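Local structure of oligopeptide ABC transporter, periplasmic oligopeptide-binding protein, putative (Thermotoga maritima MSB8, 5IPW) at residues Glu429-Leu432 with Pro438-Phe441; Asp516-Gly521 with Asn585-Gly590. The protein probably binds oligopeptides in the periplasm and passes them to an ABC transporter for uptake across the membrane. One frame throughout, in Å; residues are numbered along the deposited sequence.

Contact 1. Residues Glu429-Leu432 with Pro438-Phe441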
loop_
_atom_site.group_PDB
_atom_site.type_symbol
_atom_site.label_atom_id
_atom_site.label_comp_id
_atom_site.label_asym_id
_atom_site.label_seq_id
_atom_site.Cartn_x
_atom_site.Cartn_y
_atom_site.Cartn_z
ATOM N N GLU A 429 31.707 -21.521 26.288
ATOM C CA GLU A 429 31.831 -20.605 25.152
ATOM C C GLU A 429 30.560 -20.631 24.302
ATOM O O GLU A 429 29.978 -19.585 24.003
ATOM C CB GLU A 429 33.052 -20.968 24.302
ATOM C CG GLU A 429 33.279 -20.028 23.126
ATOM C CD GLU A 429 34.640 -20.198 22.482
ATOM O OE1 GLU A 429 35.198 -21.317 22.531
ATOM O OE2 GLU A 429 35.150 -19.207 21.919
ATOM N N TYR A 430 30.156 -21.833 23.904
ATOM C CA TYR A 430 28.856 -22.061 23.280
ATOM C C TYR A 430 28.221 -23.248 23.972
ATOM O O TYR A 430 28.898 -23.986 24.680
ATOM C CB TYR A 430 29.005 -22.346 21.786
ATOM C CG TYR A 430 29.620 -21.211 20.996
ATOM C CD1 TYR A 430 28.930 -20.015 20.802
ATOM C CD2 TYR A 430 30.888 -21.334 20.431
ATOM C CE1 TYR A 430 29.489 -18.973 20.073
ATOM C CE2 TYR A 430 31.453 -20.298 19.699
ATOM C CZ TYR A 430 30.752 -19.121 19.524
ATOM O OH TYR A 430 31.316 -18.099 18.798
ATOM N N ARG A 431 26.926 -23.438 23.772
ATOM C CA ARG A 431 26.263 -24.614 24.329
ATOM C C ARG A 431 26.155 -25.727 23.280
ATOM O O ARG A 431 26.772 -25.627 22.211
ATOM C CB ARG A 431 24.931 -24.258 25.011
ATOM C CG ARG A 431 23.933 -23.438 24.225
ATOM C CD ARG A 431 22.747 -23.108 25.125
ATOM N NE ARG A 431 23.014 -21.991 26.039
ATOM C CZ ARG A 431 22.482 -21.840 27.257
ATOM N NH1 ARG A 431 21.647 -22.744 27.772
ATOM N NH2 ARG A 431 22.796 -20.772 27.980
ATOM N N LEU A 432 25.424 -26.797 23.599
ATOM C CA LEU A 432 25.466 -28.023 22.808
ATOM C C LEU A 432 24.082 -28.618 22.573
ATOM O O LEU A 432 23.181 -28.476 23.403
ATOM C CB LEU A 432 26.331 -29.074 23.515
ATOM C CG LEU A 432 27.762 -28.707 23.923
ATOM C CD1 LEU A 432 28.324 -29.792 24.827
ATOM C CD2 LEU A 432 28.676 -28.488 22.723
ATOM N N PRO A 438 28.190 -28.916 18.779
ATOM C CA PRO A 438 28.152 -27.508 19.159
ATOM C C PRO A 438 26.887 -26.880 18.600
ATOM O O PRO A 438 26.565 -27.099 17.431
ATOM C CB PRO A 438 29.392 -26.902 18.483
ATOM C CG PRO A 438 30.178 -28.038 17.932
ATOM C CD PRO A 438 29.254 -29.204 17.803
ATOM N N LEU A 439 26.164 -26.131 19.428
ATOM C CA LEU A 439 24.946 -25.468 18.969
ATOM C C LEU A 439 25.316 -24.347 17.998
ATOM O O LEU A 439 25.756 -23.265 18.400
ATOM C CB LEU A 439 24.131 -24.943 20.146
ATOM C CG LEU A 439 22.807 -24.313 19.731
ATOM C CD1 LEU A 439 21.680 -24.770 20.635
ATOM C CD2 LEU A 439 22.926 -22.805 19.747
ATOM N N ARG A 440 25.140 -24.641 16.713
ATOM C CA ARG A 440 25.605 -23.786 15.641
ATOM C C ARG A 440 24.669 -23.888 14.446
ATOM O O ARG A 440 24.118 -24.954 14.162
ATOM C CB ARG A 440 27.024 -24.185 15.227
ATOM C CG ARG A 440 27.562 -23.459 13.997
ATOM C CD ARG A 440 28.989 -23.874 13.680
ATOM N NE ARG A 440 29.527 -23.156 12.525
ATOM C CZ ARG A 440 30.816 -23.107 12.178
ATOM N NH1 ARG A 440 31.751 -23.737 12.888
ATOM N NH2 ARG A 440 31.174 -22.412 11.105
ATOM N N PHE A 441 24.491 -22.765 13.757
ATOM C CA PHE A 441 23.822 -22.757 12.464
ATOM C C PHE A 441 24.217 -21.523 11.686
ATOM O O PHE A 441 24.815 -20.600 12.232
ATOM C CB PHE A 441 22.303 -22.851 12.611
ATOM C CG PHE A 441 21.695 -21.749 13.425
ATOM C CD1 PHE A 441 21.661 -21.830 14.811
ATOM C CD2 PHE A 441 21.133 -20.639 12.808
ATOM C CE1 PHE A 441 21.087 -20.820 15.566
ATOM C CE2 PHE A 441 20.560 -19.624 13.559
ATOM C CZ PHE A 441 20.538 -19.715 14.939
#

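Contact 2. Residues Asp516-Gly521 with Asn585-Gly590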
loop_
_atom_site.group_PDB
_atom_site.type_symbol
_atom_site.label_atom_id
_atom_site.label_comp_id
_atom_site.label_asym_id
_atom_site.label_seq_id
_atom_site.Cartn_x
_atom_site.Cartn_y
_atom_site.Cartn_z
ATOM N N ASP A 516 5.962 -17.301 2.163
ATOM C CA ASP A 516 7.031 -16.601 2.850
ATOM C C ASP A 516 8.005 -17.619 3.403
ATOM O O ASP A 516 7.660 -18.775 3.610
ATOM C CB ASP A 516 6.503 -15.753 4.001
ATOM C CG ASP A 516 7.578 -14.866 4.596
ATOM O OD1 ASP A 516 7.901 -13.832 3.968
ATOM O OD2 ASP A 516 8.126 -15.214 5.666
ATOM N N PHE A 517 9.219 -17.168 3.666
ATOM C CA PHE A 517 10.265 -18.044 4.149
ATOM C C PHE A 517 9.897 -18.816 5.407
ATOM O O PHE A 517 10.292 -19.979 5.537
ATOM C CB PHE A 517 11.542 -17.250 4.400
ATOM C CG PHE A 517 12.071 -16.577 3.177
ATOM C CD1 PHE A 517 12.381 -17.316 2.052
ATOM C CD2 PHE A 517 12.247 -15.207 3.143
ATOM C CE1 PHE A 517 12.864 -16.703 0.917
ATOM C CE2 PHE A 517 12.732 -14.586 2.007
ATOM C CZ PHE A 517 13.046 -15.335 0.895
ATOM N N TRP A 518 9.145 -18.198 6.321
ATOM C CA TRP A 518 8.935 -18.804 7.645
ATOM C C TRP A 518 8.121 -20.097 7.602
ATOM O O TRP A 518 8.315 -20.959 8.445
ATOM C CB TRP A 518 8.379 -17.803 8.688
ATOM C CG TRP A 518 6.902 -17.451 8.614
ATOM C CD1 TRP A 518 6.354 -16.355 8.018
ATOM C CD2 TRP A 518 5.811 -18.163 9.215
ATOM N NE1 TRP A 518 4.990 -16.355 8.178
ATOM C CE2 TRP A 518 4.630 -17.451 8.913
ATOM C CE3 TRP A 518 5.715 -19.341 9.964
ATOM C CZ2 TRP A 518 3.361 -17.888 9.318
ATOM C CZ3 TRP A 518 4.444 -19.775 10.371
ATOM C CH2 TRP A 518 3.291 -19.048 10.042
ATOM N N TYR A 519 7.246 -20.254 6.612
ATOM C CA TYR A 519 6.496 -21.501 6.481
ATOM C C TYR A 519 6.741 -22.231 5.174
ATOM O O TYR A 519 5.975 -23.122 4.820
ATOM C CB TYR A 519 4.997 -21.258 6.661
ATOM C CG TYR A 519 4.353 -20.350 5.642
ATOM C CD1 TYR A 519 3.847 -20.852 4.450
ATOM C CD2 TYR A 519 4.218 -18.996 5.891
ATOM C CE1 TYR A 519 3.243 -20.021 3.527
ATOM C CE2 TYR A 519 3.614 -18.159 4.978
ATOM C CZ TYR A 519 3.131 -18.675 3.797
ATOM O OH TYR A 519 2.530 -17.846 2.881
ATOM N N ILE A 520 7.818 -21.891 4.478
ATOM C CA ILE A 520 8.009 -22.379 3.113
ATOM C C ILE A 520 8.153 -23.905 3.063
ATOM O O ILE A 520 7.564 -24.552 2.199
ATOM C CB ILE A 520 9.176 -21.653 2.395
ATOM C CG1 ILE A 520 9.138 -21.947 0.898
ATOM C CG2 ILE A 520 10.529 -22.026 2.973
ATOM C CD1 ILE A 520 10.041 -21.038 0.096
ATOM N N GLY A 521 8.894 -24.474 4.009
ATOM C CA GLY A 521 9.000 -25.925 4.148
ATOM C C GLY A 521 7.675 -26.642 4.390
ATOM O O GLY A 521 7.525 -27.799 4.012
ATOM N N ASN A 585 3.497 -17.695 19.162
ATOM C CA ASN A 585 4.606 -18.308 18.428
ATOM C C ASN A 585 5.393 -17.198 17.759
ATOM O O ASN A 585 4.805 -16.284 17.210
ATOM C CB ASN A 585 4.084 -19.250 17.355
ATOM C CG ASN A 585 3.060 -20.238 17.885
ATOM O OD1 ASN A 585 3.382 -21.394 18.140
ATOM N ND2 ASN A 585 1.817 -19.791 18.046
ATOM N N LEU A 586 6.713 -17.258 17.795
ATOM C CA LEU A 586 7.514 -16.172 17.224
ATOM C C LEU A 586 8.298 -16.625 16.000
ATOM O O LEU A 586 9.529 -16.540 15.966
ATOM C CB LEU A 586 8.431 -15.569 18.294
ATOM C CG LEU A 586 8.051 -14.178 18.808
ATOM C CD1 LEU A 586 6.582 -14.072 19.171
ATOM C CD2 LEU A 586 8.915 -13.831 20.010
ATOM N N TRP A 587 7.566 -17.077 14.983
ATOM C CA TRP A 587 8.174 -17.613 13.763
ATOM C C TRP A 587 9.041 -16.605 13.029
ATOM O O TRP A 587 10.018 -16.978 12.390
ATOM C CB TRP A 587 7.106 -18.105 12.817
ATOM C CG TRP A 587 6.342 -19.242 13.344
ATOM C CD1 TRP A 587 6.818 -20.481 13.658
ATOM C CD2 TRP A 587 4.943 -19.268 13.603
ATOM N NE1 TRP A 587 5.794 -21.278 14.099
ATOM C CE2 TRP A 587 4.629 -20.558 14.072
ATOM C CE3 TRP A 587 3.919 -18.323 13.479
ATOM C CZ2 TRP A 587 3.334 -20.928 14.423
ATOM C CZ3 TRP A 587 2.633 -18.688 13.824
ATOM C CH2 TRP A 587 2.349 -19.981 14.294
ATOM N N MET A 588 8.671 -15.329 13.101
ATOM C CA MET A 588 9.526 -14.261 12.588
ATOM C C MET A 588 10.105 -13.481 13.750
ATOM O O MET A 588 9.376 -13.041 14.635
ATOM C CB MET A 588 8.743 -13.323 11.667
ATOM C CG MET A 588 8.556 -13.855 10.254
ATOM S SD MET A 588 7.493 -12.820 9.227
ATOM C CE MET A 588 5.898 -13.202 9.945
ATOM N N ILE A 589 11.421 -13.322 13.748
ATOM C CA ILE A 589 12.106 -12.544 14.769
ATOM C C ILE A 589 12.770 -11.369 14.077
ATOM O O ILE A 589 13.809 -11.515 13.434
ATOM C CB ILE A 589 13.154 -13.384 15.536
ATOM C CG1 ILE A 589 12.469 -14.532 16.291
ATOM C CG2 ILE A 589 13.927 -12.507 16.509
ATOM C CD1 ILE A 589 13.428 -15.553 16.864
ATOM N N GLY A 590 12.146 -10.206 14.198
ATOM C CA GLY A 590 12.669 -8.979 13.602
ATOM C C GLY A 590 13.409 -8.082 14.562
ATOM O O GLY A 590 13.375 -8.278 15.773
#

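Contact 1. Residues Glu429-Leu432 with Pro438-Phe441
The side chain of L432 overlaps the backbone of P438 through one methyl branch: CD2 of L432 lies 3.7 Å from CA of P438. CB of L432 is directed away from the opposing segment, but CG sits beside the backbone N and anti to the carbonyl carbon (chi1 -54°), which turns the branch back over the proline. A leucine suits this half-covered place, since it reaches its neighbour with an apolar tip and asks for no polar partner.

One backbone bond joins the two segments. N of L439 donates to O of R431 at 2.9 Å, almost straight at 171°, with the donor tilted 29° from the carbonyl plane. The donor belongs to the residue next to P438, and a proline can occupy the bridged position because its N needs no bond there. The CB of L439 is directed toward the opposing segment and rests 3.4 Å from O of R431, so a buried apolar group lies beside the bonded carbonyl.

R431 turns its charge elsewhere. Its guanidinium pairs with D418, donates to the carbonyl of I464 and lies against W424 in a cation-pi contact, which suits a long arginine that must satisfy several N-H groups while buried. W467 stacks with Y430 and also meets R440 in a cation-pi contact.

L432 and P438 form a single, non-hydrogen-bonded antiparallel bridge at the neck of a short hairpin-like loop, which leads into strand 440-445, part of a mixed sheet in this family 5 solute-binding protein.

Contact 2. Residues Asp516-Gly521 with Asn585-Gly590
W518 and W587 lie against each other in an offset stack, their six-membered rings 4.5 Å apart at the centroids and their planes only 14° from parallel. CZ3 of W518 sits over one face of W587, above CD2 and displaced toward the rim, while CE3 of W518 reaches CB of W587 at 3.4 Å. The methyl of M588 approaches the pyrrole side of W518: the bend at chi3 (-73°) brings CE of M588 to 3.7 Å from CD1 of W518. SD of M588 lies 4.7 Å from the centroid of the five-membered ring of W518 and oblique to it, a Met-aromatic contact.

Neighbours hold both indoles in place. CD2 of Y519 lies over a face of W518, whose NE1 donates to the carbonyl of V506. The face of W587 opposite W518 is met by CB of N585, and Y345 and H582 approach W587 edge-to-face. Two residues before W518, D516 makes an Asx turn: its OD2 accepts from N of W518 at 3.2 Å, met from above the carboxylate plane, while its OD1 forms a salt bridge with R340. An aspartate fits here because its short side chain can fold back onto the second N-H along.

An alanine in place of W587 would remove the indole and is likely to leave W518 without its stacking partner and N585 and the residues of helix 550-564 bordering a gap.

The contact is thus largely dispersive, with broad aromatic surfaces and a polarisable sulfur. NE1 of W518 bonds V506, OD1 of D516 bonds R340 and OD2 is used within 516-521, so none of these polar groups bonds across to 585-590.

How the contacts relate
Following the chain from the N terminus, contact 1 comes first: after helix 410-420 it closes a loop of five residues between its two segments and hands the chain to strand 440-445. Contact 2 opens only later, beyond strand 489-494, and closes a far larger excursion of 63 residues carrying helices 523-534, 550-564 and 568-584. The two are therefore in series, neither nested nor crossed. They do not touch, their nearest atoms being about 8 Å apart, yet both reach one five-stranded sheet. Contact 1 lies at the start of strand 440-445; contact 2 ties the 516-521 loop to the approach to edge strand 589-591. Within the sheet, strands 489-494 and 340-343 separate strand 440-445 from strand 589-591.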